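Local coordinates for protein possible adhesin (Caldicellulosiruptor kronotskyensis, PDB 4WA0) that probably mediates attachment of the bacterium to cellulose, this chain being the C-terminal beta-helix domain of a tapirin, and binds a magnesium ion, at residues A[39-45]-A[66-71]; A[57-63]-A[86-92]; A[307-313]-A[332-338]. All coordinates share one frame; numbering follows the deposited sequence. Where two conformers were deposited one is given.

Contact 1. Residues A[39-45]-A[66-71]; sequences IDGGAVF and CRDNNI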
loop_
_atom_site.group_PDB
_atom_site.type_symbol
_atom_site.label_atom_id
_atom_site.label_comp_id
_atom_site.label_asym_id
_atom_site.label_seq_id
_atom_site.Cartn_x
_atom_site.Cartn_y
_atom_site.Cartn_z
ATOM N N ILE A 39 -5.669 3.824 4.033
ATOM C CA ILE A 39 -6.026 2.390 4.111
ATOM C C ILE A 39 -6.972 2.201 5.278
ATOM O O ILE A 39 -6.589 2.332 6.488
ATOM C CB ILE A 39 -4.776 1.520 4.267
ATOM C CG1 ILE A 39 -3.827 1.704 3.070
ATOM C CG2 ILE A 39 -5.184 0.046 4.416
ATOM C CD1 ILE A 39 -2.527 0.883 3.127
ATOM N N ASP A 40 -8.199 1.825 4.936
ATOM C CA ASP A 40 -9.193 1.604 6.001
ATOM C C ASP A 40 -8.996 0.249 6.667
ATOM O O ASP A 40 -8.269 -0.659 6.181
ATOM C CB ASP A 40 -10.647 1.760 5.484
ATOM C CG ASP A 40 -11.567 2.406 6.557
ATOM O OD1 ASP A 40 -11.310 2.368 7.879
ATOM O OD2 ASP A 40 -12.619 2.893 6.058
ATOM N N GLY A 41 -9.628 0.129 7.838
ATOM C CA GLY A 41 -9.382 -1.051 8.680
ATOM C C GLY A 41 -9.630 -2.387 8.032
ATOM O O GLY A 41 -10.579 -2.549 7.275
ATOM N N GLY A 42 -8.832 -3.367 8.441
ATOM C CA GLY A 42 -8.984 -4.687 7.941
ATOM C C GLY A 42 -8.351 -5.016 6.607
ATOM O O GLY A 42 -8.740 -5.997 5.967
ATOM N N ALA A 43 -7.372 -4.249 6.225
ATOM C CA ALA A 43 -6.590 -4.490 4.988
ATOM C C ALA A 43 -5.728 -5.721 5.177
ATOM O O ALA A 43 -4.903 -5.762 6.058
ATOM C CB ALA A 43 -5.755 -3.290 4.631
ATOM N N VAL A 44 -5.847 -6.647 4.237
ATOM C CA VAL A 44 -4.976 -7.813 4.166
ATOM C C VAL A 44 -4.386 -7.889 2.758
ATOM O O VAL A 44 -5.082 -8.165 1.801
ATOM C CB VAL A 44 -5.694 -9.122 4.522
ATOM C CG1 VAL A 44 -4.690 -10.254 4.403
ATOM C CG2 VAL A 44 -6.227 -9.114 5.911
ATOM N N PHE A 45 -3.100 -7.541 2.639
ATOM C CA PHE A 45 -2.435 -7.475 1.344
ATOM C C PHE A 45 -1.293 -8.489 1.309
ATOM O O PHE A 45 -0.497 -8.645 2.291
ATOM C CB PHE A 45 -1.825 -6.083 1.130
ATOM C CG PHE A 45 -2.771 -4.906 1.073
ATOM C CD1 PHE A 45 -4.161 -5.014 0.966
ATOM C CD2 PHE A 45 -2.222 -3.618 1.092
ATOM C CE1 PHE A 45 -4.959 -3.898 0.913
ATOM C CE2 PHE A 45 -3.030 -2.512 1.023
ATOM C CZ PHE A 45 -4.389 -2.645 0.912
ATOM N N CYS A 66 -14.969 -6.185 11.478
ATOM C CA CYS A 66 -13.663 -5.813 10.937
ATOM C C CYS A 66 -12.629 -6.810 11.442
ATOM O O CYS A 66 -12.952 -7.914 11.925
ATOM C CB CYS A 66 -13.311 -4.379 11.274
ATOM S SG CYS A 66 -12.122 -3.633 10.053
ATOM N N ARG A 67 -11.375 -6.425 11.367
ATOM C CA ARG A 67 -10.266 -7.376 11.597
ATOM C C ARG A 67 -8.975 -6.582 11.609
ATOM O O ARG A 67 -8.963 -5.361 11.493
ATOM C CB ARG A 67 -10.217 -8.472 10.552
ATOM C CG ARG A 67 -9.866 -7.977 9.159
ATOM C CD ARG A 67 -10.216 -8.999 8.054
ATOM N NE ARG A 67 -9.864 -8.416 6.790
ATOM C CZ ARG A 67 -10.006 -8.976 5.619
ATOM N NH1 ARG A 67 -10.545 -10.187 5.544
ATOM N NH2 ARG A 67 -9.609 -8.360 4.536
ATOM N N ASP A 68 -7.875 -7.283 11.801
ATOM C CA ASP A 68 -6.554 -6.633 11.919
ATOM C C ASP A 68 -6.090 -6.327 10.488
ATOM O O ASP A 68 -6.609 -6.894 9.547
ATOM C CB ASP A 68 -5.532 -7.559 12.571
ATOM C CG ASP A 68 -5.790 -7.805 14.083
ATOM O OD1 ASP A 68 -6.289 -6.916 14.777
ATOM O OD2 ASP A 68 -5.432 -8.914 14.555
ATOM N N ASN A 69 -5.091 -5.460 10.377
ATOM C CA ASN A 69 -4.416 -5.216 9.107
ATOM C C ASN A 69 -3.260 -6.156 9.067
ATOM O O ASN A 69 -2.476 -6.256 10.051
ATOM C CB ASN A 69 -3.932 -3.790 9.073
ATOM C CG ASN A 69 -5.054 -2.791 9.174
ATOM O OD1 ASN A 69 -6.031 -2.817 8.417
ATOM N ND2 ASN A 69 -4.945 -1.889 10.179
ATOM N N ASN A 70 -3.085 -6.764 7.922
ATOM C CA ASN A 70 -1.955 -7.669 7.702
ATOM C C ASN A 70 -1.411 -7.425 6.286
ATOM O O ASN A 70 -1.924 -7.929 5.288
ATOM C CB ASN A 70 -2.474 -9.069 7.862
ATOM C CG ASN A 70 -1.384 -10.102 7.886
ATOM O OD1 ASN A 70 -0.246 -9.772 8.125
ATOM N ND2 ASN A 70 -1.780 -11.391 7.812
ATOM N N ILE A 71 -0.351 -6.621 6.222
ATOM C CA ILE A 71 0.106 -6.024 4.976
ATOM C C ILE A 71 1.460 -6.627 4.714
ATOM O O ILE A 71 2.385 -6.387 5.485
ATOM C CB ILE A 71 0.106 -4.494 5.068
ATOM C CG1 ILE A 71 -1.353 -3.984 5.168
ATOM C CG2 ILE A 71 0.865 -3.895 3.919
ATOM C CD1 ILE A 71 -1.461 -2.573 5.566
#
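Over one face of the Arg-67 guanidinium lies Val-44, whose CG2 sits 3.7 Å from Arg-67 NH2, off toward the rim; at the edge comes the carbonyl of Gly-42. Arg-67 NE (2.8 Å) and NH2 (2.9 Å) both donate to Gly-42 O in the guanidinium plane, a side-on grip that fixes the group's rotation, and NH2 also bonds Thr-25 OG1. With CG placed between backbone N and carbonyl carbon (chi1 67°), the chain runs extended to this oxygen. A second flat group, the buried amide of Asn-69, faces the backbone: Ala-43 N donates to Asn-69 OD1 at 2.9 Å, in the plane of that amide carbonyl, and Gly-42 N adds a weak bond, while ND2 serves Asn-59 O and Thr-93 OG1. This is a corner of the parallel beta-helix, where the chain leaves strand 37-39 for strand 44-47, stacked on the next coil. Beyond it the parallel ladder starts with Asn-70 N to Ala-43 O (2.8 Å) and Phe-45 N to Asn-70 O (2.9 Å). Two side chains point the same way, Phe-45 CD2 4.2 Å from Ile-71 CG1. Cys-66 SG approaches Gly-41 O to 3.4 Å, against a bend of two glycines.

Contact 2. Residues A[57-63]-A[86-92]; sequences VINQDSD and NRISPRS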
loop_
_atom_site.group_PDB
_atom_site.type_symbol
_atom_site.label_atom_id
_atom_site.label_comp_id
_atom_site.label_asym_id
_atom_site.label_seq_id
_atom_site.Cartn_x
_atom_site.Cartn_y
_atom_site.Cartn_z
ATOM N N VAL A 57 -1.790 6.694 5.461
ATOM C CA VAL A 57 -2.432 6.502 6.770
ATOM C C VAL A 57 -3.049 5.122 6.763
ATOM O O VAL A 57 -3.781 4.773 5.805
ATOM C CB VAL A 57 -3.527 7.553 6.993
ATOM C CG1 VAL A 57 -4.315 7.285 8.264
ATOM C CG2 VAL A 57 -2.911 8.937 7.070
ATOM N N ILE A 58 -2.843 4.396 7.862
ATOM C CA ILE A 58 -3.368 3.037 8.048
ATOM C C ILE A 58 -4.224 3.069 9.283
ATOM O O ILE A 58 -3.746 3.288 10.339
ATOM C CB ILE A 58 -2.314 1.925 8.122
ATOM C CG1 ILE A 58 -1.361 2.030 6.939
ATOM C CG2 ILE A 58 -3.039 0.561 8.276
ATOM C CD1 ILE A 58 -0.165 1.075 7.014
ATOM N N ASN A 59 -5.512 2.891 9.098
ATOM C CA ASN A 59 -6.461 2.928 10.186
ATOM C C ASN A 59 -6.776 1.562 10.763
ATOM O O ASN A 59 -6.569 0.552 10.135
ATOM C CB ASN A 59 -7.699 3.677 9.711
ATOM C CG ASN A 59 -7.379 5.226 9.632
ATOM O OD1 ASN A 59 -6.786 5.793 10.559
ATOM N ND2 ASN A 59 -7.762 5.824 8.623
ATOM N N GLN A 60 -7.276 1.596 11.984
ATOM C CA GLN A 60 -7.762 0.415 12.713
ATOM C C GLN A 60 -9.235 0.617 13.025
ATOM O O GLN A 60 -9.691 1.772 13.117
ATOM C CB GLN A 60 -6.989 0.234 14.036
ATOM C CG GLN A 60 -5.564 -0.234 13.775
ATOM C CD GLN A 60 -4.776 -0.606 15.006
ATOM O OE1 GLN A 60 -5.091 -0.232 16.144
ATOM N NE2 GLN A 60 -3.685 -1.297 14.782
ATOM N N ASP A 61 -9.960 -0.464 13.212
ATOM C CA ASP A 61 -11.437 -0.396 13.387
ATOM C C ASP A 61 -11.795 -1.640 14.252
ATOM O O ASP A 61 -11.549 -2.795 13.849
ATOM C CB ASP A 61 -12.174 -0.454 12.060
ATOM C CG ASP A 61 -13.702 -0.304 12.198
ATOM O OD1 ASP A 61 -14.211 -0.620 13.244
ATOM O OD2 ASP A 61 -14.349 0.109 11.194
ATOM N N SER A 62 -12.285 -1.371 15.458
ATOM C CA SER A 62 -12.597 -2.395 16.439
ATOM C C SER A 62 -13.946 -3.099 16.262
ATOM O O SER A 62 -14.230 -4.085 16.975
ATOM C CB SER A 62 -12.531 -1.814 17.835
ATOM O OG SER A 62 -13.469 -0.813 17.957
ATOM N N ASP A 63 -14.750 -2.625 15.326
ATOM C CA ASP A 63 -16.034 -3.315 14.996
ATOM C C ASP A 63 -15.755 -4.800 14.812
ATOM O O ASP A 63 -14.775 -5.235 14.182
ATOM C CB ASP A 63 -16.720 -2.696 13.800
ATOM C CG ASP A 63 -18.185 -3.159 13.639
ATOM O OD1 ASP A 63 -18.417 -4.329 13.269
ATOM O OD2 ASP A 63 -19.052 -2.301 13.893
ATOM N N ASN A 86 -2.428 4.374 12.806
ATOM C CA ASN A 86 -3.265 4.768 13.896
ATOM C C ASN A 86 -3.634 3.592 14.851
ATOM O O ASN A 86 -3.510 2.406 14.498
ATOM C CB ASN A 86 -4.525 5.508 13.391
ATOM C CG ASN A 86 -4.202 6.883 12.841
ATOM O OD1 ASN A 86 -3.366 7.612 13.413
ATOM N ND2 ASN A 86 -4.868 7.266 11.793
ATOM N N ARG A 87 -4.116 3.958 16.038
ATOM C CA ARG A 87 -4.329 3.033 17.111
ATOM C C ARG A 87 -5.783 3.018 17.566
ATOM O O ARG A 87 -6.327 4.050 18.042
ATOM C CB ARG A 87 -3.445 3.404 18.305
ATOM C CG ARG A 87 -3.513 2.469 19.499
ATOM C CD ARG A 87 -2.506 2.839 20.556
ATOM N NE ARG A 87 -2.543 1.846 21.584
ATOM C CZ ARG A 87 -1.709 0.826 21.695
ATOM N NH1 ARG A 87 -0.663 0.703 20.900
ATOM N NH2 ARG A 87 -1.876 -0.011 22.674
ATOM N N ILE A 88 -6.456 1.908 17.391
ATOM C CA ILE A 88 -7.765 1.665 18.074
ATOM C C ILE A 88 -7.644 0.287 18.734
ATOM O O ILE A 88 -7.634 -0.751 18.052
ATOM C CB ILE A 88 -8.983 1.652 17.119
ATOM C CG1 ILE A 88 -9.080 2.959 16.322
ATOM C CG2 ILE A 88 -10.269 1.250 17.874
ATOM C CD1 ILE A 88 -9.526 4.193 17.037
ATOM N N SER A 89 -7.583 0.269 20.053
ATOM C CA SER A 89 -7.571 -1.034 20.797
ATOM C C SER A 89 -8.792 -1.899 20.454
ATOM O O SER A 89 -9.880 -1.388 20.373
ATOM C CB SER A 89 -7.560 -0.817 22.317
ATOM O OG SER A 89 -8.013 -1.976 23.040
ATOM N N PRO A 90 -8.645 -3.221 20.298
ATOM C CA PRO A 90 -7.462 -4.030 20.568
ATOM C C PRO A 90 -6.846 -4.515 19.222
ATOM O O PRO A 90 -6.189 -5.573 19.142
ATOM C CB PRO A 90 -8.083 -5.253 21.224
ATOM C CG PRO A 90 -9.328 -5.478 20.441
ATOM C CD PRO A 90 -9.844 -4.080 20.216
ATOM N N ARG A 91 -6.935 -3.699 18.208
ATOM C CA ARG A 91 -6.548 -4.127 16.901
ATOM C C ARG A 91 -5.034 -4.104 16.698
ATOM O O ARG A 91 -4.298 -3.399 17.386
ATOM C CB ARG A 91 -7.239 -3.261 15.821
ATOM C CG ARG A 91 -8.702 -3.438 15.694
ATOM C CD ARG A 91 -9.004 -4.859 15.244
ATOM N NE ARG A 91 -10.425 -5.076 15.009
ATOM C CZ ARG A 91 -11.036 -6.210 15.219
ATOM N NH1 ARG A 91 -10.347 -7.230 15.738
ATOM N NH2 ARG A 91 -12.316 -6.326 14.908
ATOM N N SER A 92 -4.575 -4.875 15.709
ATOM C CA SER A 92 -3.182 -4.862 15.318
ATOM C C SER A 92 -3.019 -4.405 13.872
ATOM O O SER A 92 -3.908 -4.609 13.030
ATOM C CB SER A 92 -2.551 -6.255 15.477
ATOM O OG SER A 92 -2.447 -6.600 16.850
HETATM O O HOH W 1 -2.759 1.260 12.047
HETATM O O HOH W 2 -3.644 -0.887 18.429
#
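Asn-59 and Asn-86 form a side-chain amide pair resembling one rung-to-rung step of the asparagine ladders of parallel beta-helices, at a corner where the loop after strand 56-58 stacks on the loop after strand 83-85. Their side chains lie side by side with nearly coplanar amides, and Asn-86 ND2 reaches Asn-59 OD1 in an almost straight bond of 2.7 Å. Val-57 CG1 packs 3.6 Å from Asn-86 ND2. Beside it, Asn-86 N bonds Ile-58 O at 3.0 Å, and a water donates to both Ile-58 O and Asn-86 O. The Gln-60 side chain then supplies an acceptor where a neighbouring strand would offer a carbonyl. Extended beyond CG, it brings Gln-60 OE1 to Ile-88 N (2.8 Å) and to a second water that also donates to Arg-91 O, while its NE2 bonds Thr-93 OG1. Ile-88 CG1 rests 3.5 Å from Gln-60 O. The 86-92 loop folds back through Arg-91 N bonding Ile-88 O around a cis peptide before Pro-90, as in a type VI turn. Arg-91, bent at chi2 (-64°), points its guanidinium back across the contact, its plane 89° from the Gln-60 amide. Arg-91 NE donates to Asp-61 O (2.8 Å), and Arg-91 NH2 to Asp-63 O (2.8 Å) from above that carbonyl plane; both oxygens lie near the guanidinium plane. Asp-61 OD1 accepts from Asp-63 N at 2.9 Å, an Asx turn that shapes the segment Arg-91 holds. Asp-61 OD2 pairs instead with Lys-22 and Tyr-330, and Asp-63 OD1 with Arg-65. The end of strand 56-58 with its loop and the 86-92 loop are thus joined mainly by side chains and waters, and the Arg-91 charge is met here by carbonyl dipoles, any help from the more distant aspartate carboxylates being probably long-range.

Contact 3. Residues A[307-313]-A[332-338]; sequences LTIMNGS and GLTLKYQ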
loop_
_atom_site.group_PDB
_atom_site.type_symbol
_atom_site.label_atom_id
_atom_site.label_comp_id
_atom_site.label_asym_id
_atom_site.label_seq_id
_atom_site.Cartn_x
_atom_site.Cartn_y
_atom_site.Cartn_z
ATOM N N LEU A 307 -19.609 -10.190 0.638
ATOM C CA LEU A 307 -18.253 -10.057 0.104
ATOM C C LEU A 307 -18.321 -10.090 -1.363
ATOM O O LEU A 307 -18.990 -10.977 -1.947
ATOM C CB LEU A 307 -17.452 -11.276 0.554
ATOM C CG LEU A 307 -16.036 -11.438 0.024
ATOM C CD1 LEU A 307 -15.206 -10.276 0.556
ATOM C CD2 LEU A 307 -15.429 -12.728 0.569
ATOM N N THR A 308 -17.579 -9.214 -2.005
ATOM C CA THR A 308 -17.398 -9.290 -3.461
ATOM C C THR A 308 -16.071 -9.878 -3.727
ATOM O O THR A 308 -15.085 -9.407 -3.137
ATOM C CB THR A 308 -17.463 -7.896 -4.096
ATOM O OG1 THR A 308 -18.688 -7.267 -3.710
ATOM C CG2 THR A 308 -17.313 -7.998 -5.593
ATOM N N ILE A 309 -16.021 -10.892 -4.589
ATOM C CA ILE A 309 -14.744 -11.492 -4.990
ATOM C C ILE A 309 -14.495 -11.181 -6.448
ATOM O O ILE A 309 -15.383 -11.507 -7.274
ATOM C CB ILE A 309 -14.803 -12.995 -4.834
ATOM C CG1 ILE A 309 -15.025 -13.241 -3.340
ATOM C CG2 ILE A 309 -13.530 -13.686 -5.353
ATOM C CD1 ILE A 309 -15.340 -14.664 -2.977
HETATM N N MSE A 310 -13.317 -10.647 -6.751
HETATM C CA MSE A 310 -12.939 -10.461 -8.162
HETATM C C MSE A 310 -11.522 -10.814 -8.507
HETATM O O MSE A 310 -10.625 -10.871 -7.654
HETATM C CB MSE A 310 -13.263 -9.029 -8.673
HETATM C CG MSE A 310 -12.424 -8.007 -8.075
HETATM SE SE MSE A 310 -12.961 -6.179 -8.714
HETATM C CE MSE A 310 -11.920 -6.201 -10.296
ATOM N N ASN A 311 -11.325 -11.060 -9.788
ATOM C CA ASN A 311 -10.018 -11.335 -10.379
ATOM C C ASN A 311 -9.757 -10.339 -11.489
ATOM O O ASN A 311 -10.592 -10.201 -12.362
ATOM C CB ASN A 311 -10.013 -12.737 -11.032
ATOM C CG ASN A 311 -10.251 -13.839 -10.014
ATOM O OD1 ASN A 311 -9.324 -14.273 -9.350
ATOM N ND2 ASN A 311 -11.463 -14.319 -9.936
ATOM N N GLY A 312 -8.660 -9.593 -11.424
ATOM C CA GLY A 312 -8.416 -8.513 -12.308
ATOM C C GLY A 312 -7.685 -7.328 -11.756
ATOM O O GLY A 312 -6.638 -7.468 -11.140
ATOM N N SER A 313 -8.267 -6.147 -11.941
ATOM C CA SER A 313 -7.652 -4.941 -11.446
ATOM C C SER A 313 -8.642 -3.795 -11.459
ATOM O O SER A 313 -9.698 -3.852 -12.141
ATOM C CB SER A 313 -6.363 -4.620 -12.255
ATOM O OG SER A 313 -6.653 -4.112 -13.568
ATOM N N GLY A 332 -16.728 -6.069 2.414
ATOM C CA GLY A 332 -15.403 -6.496 1.963
ATOM C C GLY A 332 -15.260 -6.714 0.454
ATOM O O GLY A 332 -16.268 -6.858 -0.263
ATOM N N LEU A 333 -14.018 -6.691 -0.008
ATOM C CA LEU A 333 -13.684 -6.932 -1.392
ATOM C C LEU A 333 -12.441 -7.794 -1.340
ATOM O O LEU A 333 -11.468 -7.411 -0.658
ATOM C CB LEU A 333 -13.315 -5.662 -2.157
ATOM C CG LEU A 333 -12.798 -5.861 -3.624
ATOM C CD1 LEU A 333 -13.905 -6.430 -4.503
ATOM C CD2 LEU A 333 -12.337 -4.526 -4.227
ATOM N N THR A 334 -12.425 -8.880 -2.099
ATOM C CA THR A 334 -11.240 -9.654 -2.352
ATOM C C THR A 334 -10.871 -9.443 -3.800
ATOM O O THR A 334 -11.732 -9.632 -4.682
ATOM C CB THR A 334 -11.523 -11.143 -2.101
ATOM O OG1 THR A 334 -11.676 -11.340 -0.691
ATOM C CG2 THR A 334 -10.462 -11.995 -2.589
ATOM N N LEU A 335 -9.649 -9.005 -4.030
ATOM C CA LEU A 335 -9.097 -8.729 -5.355
ATOM C C LEU A 335 -7.817 -9.542 -5.585
ATOM O O LEU A 335 -6.779 -9.305 -4.945
ATOM C CB LEU A 335 -8.877 -7.237 -5.559
ATOM C CG LEU A 335 -8.135 -6.746 -6.820
ATOM C CD1 LEU A 335 -8.883 -7.183 -8.088
ATOM C CD2 LEU A 335 -7.945 -5.228 -6.756
ATOM N N LYS A 336 -7.909 -10.493 -6.512
ATOM C CA LYS A 336 -6.750 -11.242 -6.931
ATOM C C LYS A 336 -6.299 -10.613 -8.226
ATOM O O LYS A 336 -6.987 -10.681 -9.251
ATOM C CB LYS A 336 -7.080 -12.697 -7.194
ATOM C CG LYS A 336 -5.882 -13.477 -7.714
ATOM C CD LYS A 336 -5.123 -14.166 -6.624
ATOM C CE LYS A 336 -4.852 -15.627 -6.918
ATOM N NZ LYS A 336 -3.858 -15.862 -7.988
ATOM N N TYR A 337 -5.122 -10.044 -8.191
ATOM C CA TYR A 337 -4.590 -9.399 -9.396
ATOM C C TYR A 337 -4.429 -10.342 -10.584
ATOM O O TYR A 337 -3.897 -11.450 -10.429
ATOM C CB TYR A 337 -3.245 -8.751 -9.101
ATOM C CG TYR A 337 -2.574 -8.228 -10.366
ATOM C CD1 TYR A 337 -3.054 -7.103 -10.998
ATOM C CD2 TYR A 337 -1.471 -8.844 -10.905
ATOM C CE1 TYR A 337 -2.448 -6.632 -12.147
ATOM C CE2 TYR A 337 -0.872 -8.375 -12.059
ATOM C CZ TYR A 337 -1.391 -7.253 -12.708
ATOM O OH TYR A 337 -0.769 -6.729 -13.870
ATOM N N GLN A 338 -4.824 -9.881 -11.781
ATOM C CA GLN A 338 -4.471 -10.586 -13.011
ATOM C C GLN A 338 -4.165 -9.554 -14.057
ATOM O O GLN A 338 -4.926 -8.602 -14.221
ATOM C CB GLN A 338 -5.665 -11.363 -13.539
ATOM C CG GLN A 338 -6.224 -12.407 -12.604
ATOM C CD GLN A 338 -5.289 -13.623 -12.511
ATOM O OE1 GLN A 338 -4.268 -13.724 -13.230
ATOM N NE2 GLN A 338 -5.606 -14.513 -11.594
HETATM O O HOH W 3 -18.470 -5.861 -1.360
#
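Gly-332 opens the segment against Leu-307, whose CD1 lies 3.6 Å from Gly-332 C. The positive phi of Gly-332 suits a residue without a side chain. Gly-332 O accepts from Thr-308 N at 3.2 Å, a straight bond whose donor sits above the carbonyl plane, and a water links the same oxygen to Thr-308 OG1. Leu-333 comes next, its CD1 crossing to within 3.9 Å of Thr-308 CB. Thr-334 is gripped through its backbone in both directions, N to Thr-308 O (2.9 Å) and O from Met-310 N (2.8 Å), the regular pattern of a parallel pair; its side chain shares a face with Ile-309. At Leu-335 the packing is apolar: it lies alongside Met-310, modelled as selenomethionine and pointing the same way. With Met-310 CG between backbone N and carbonyl carbon (chi1 69°), that CG lies against Leu-335 CD1, 3.6 Å away. Lys-336 carries the ladder on, N to Met-310 O at 3.0 Å and O from Gly-312 N. At Tyr-337 the partners diverge, because the first segment turns a corner at Gly-312 with backbone angles that favour glycine; Ser-313 CB meets the ring at its edge, and OH bonds Leu-8 O. Gln-338 N closes the run on Gly-312 O at 3.1 Å. These are successive coils of the beta-helix, one turn apart. Strand 333-337 runs between strand 308-311, outermost in this parallel sheet, and strand 24-27, reached by backbone bonds from Leu-333 to Asn-23 and Thr-25. Met-310 rests on Leu-292 and Leu-294 of strand 291-296 and Leu-335 on Ile-12 of strand 10-14, while past the corner strand 313-316 lies between strands 10-14 and 291-296.

Contacts 1 and 3 reach the same parallel sheet of the beta-helix, one through strands 44-47 and 69-73, the other through strands 308-311 and 333-337, yet they do not touch. Contact 1, the buried one, combines a short ladder with a buried amide and an arginine on a turn carbonyl; contact 3 is partly buried and the most regular, a backbone ladder with apolar packing on one face. Contact 2 lies at the surface and largely replaces that ladder with amides, an arginine and waters. Contacts 1 and 2 interleave along the chain and touch: Ile-39 N meets Val-57 O, and Asp-68 OD1 meets Ser-92 N, both probable hydrogen bonds. Contact 2 stands about 23 Å from contact 3, centre to centre.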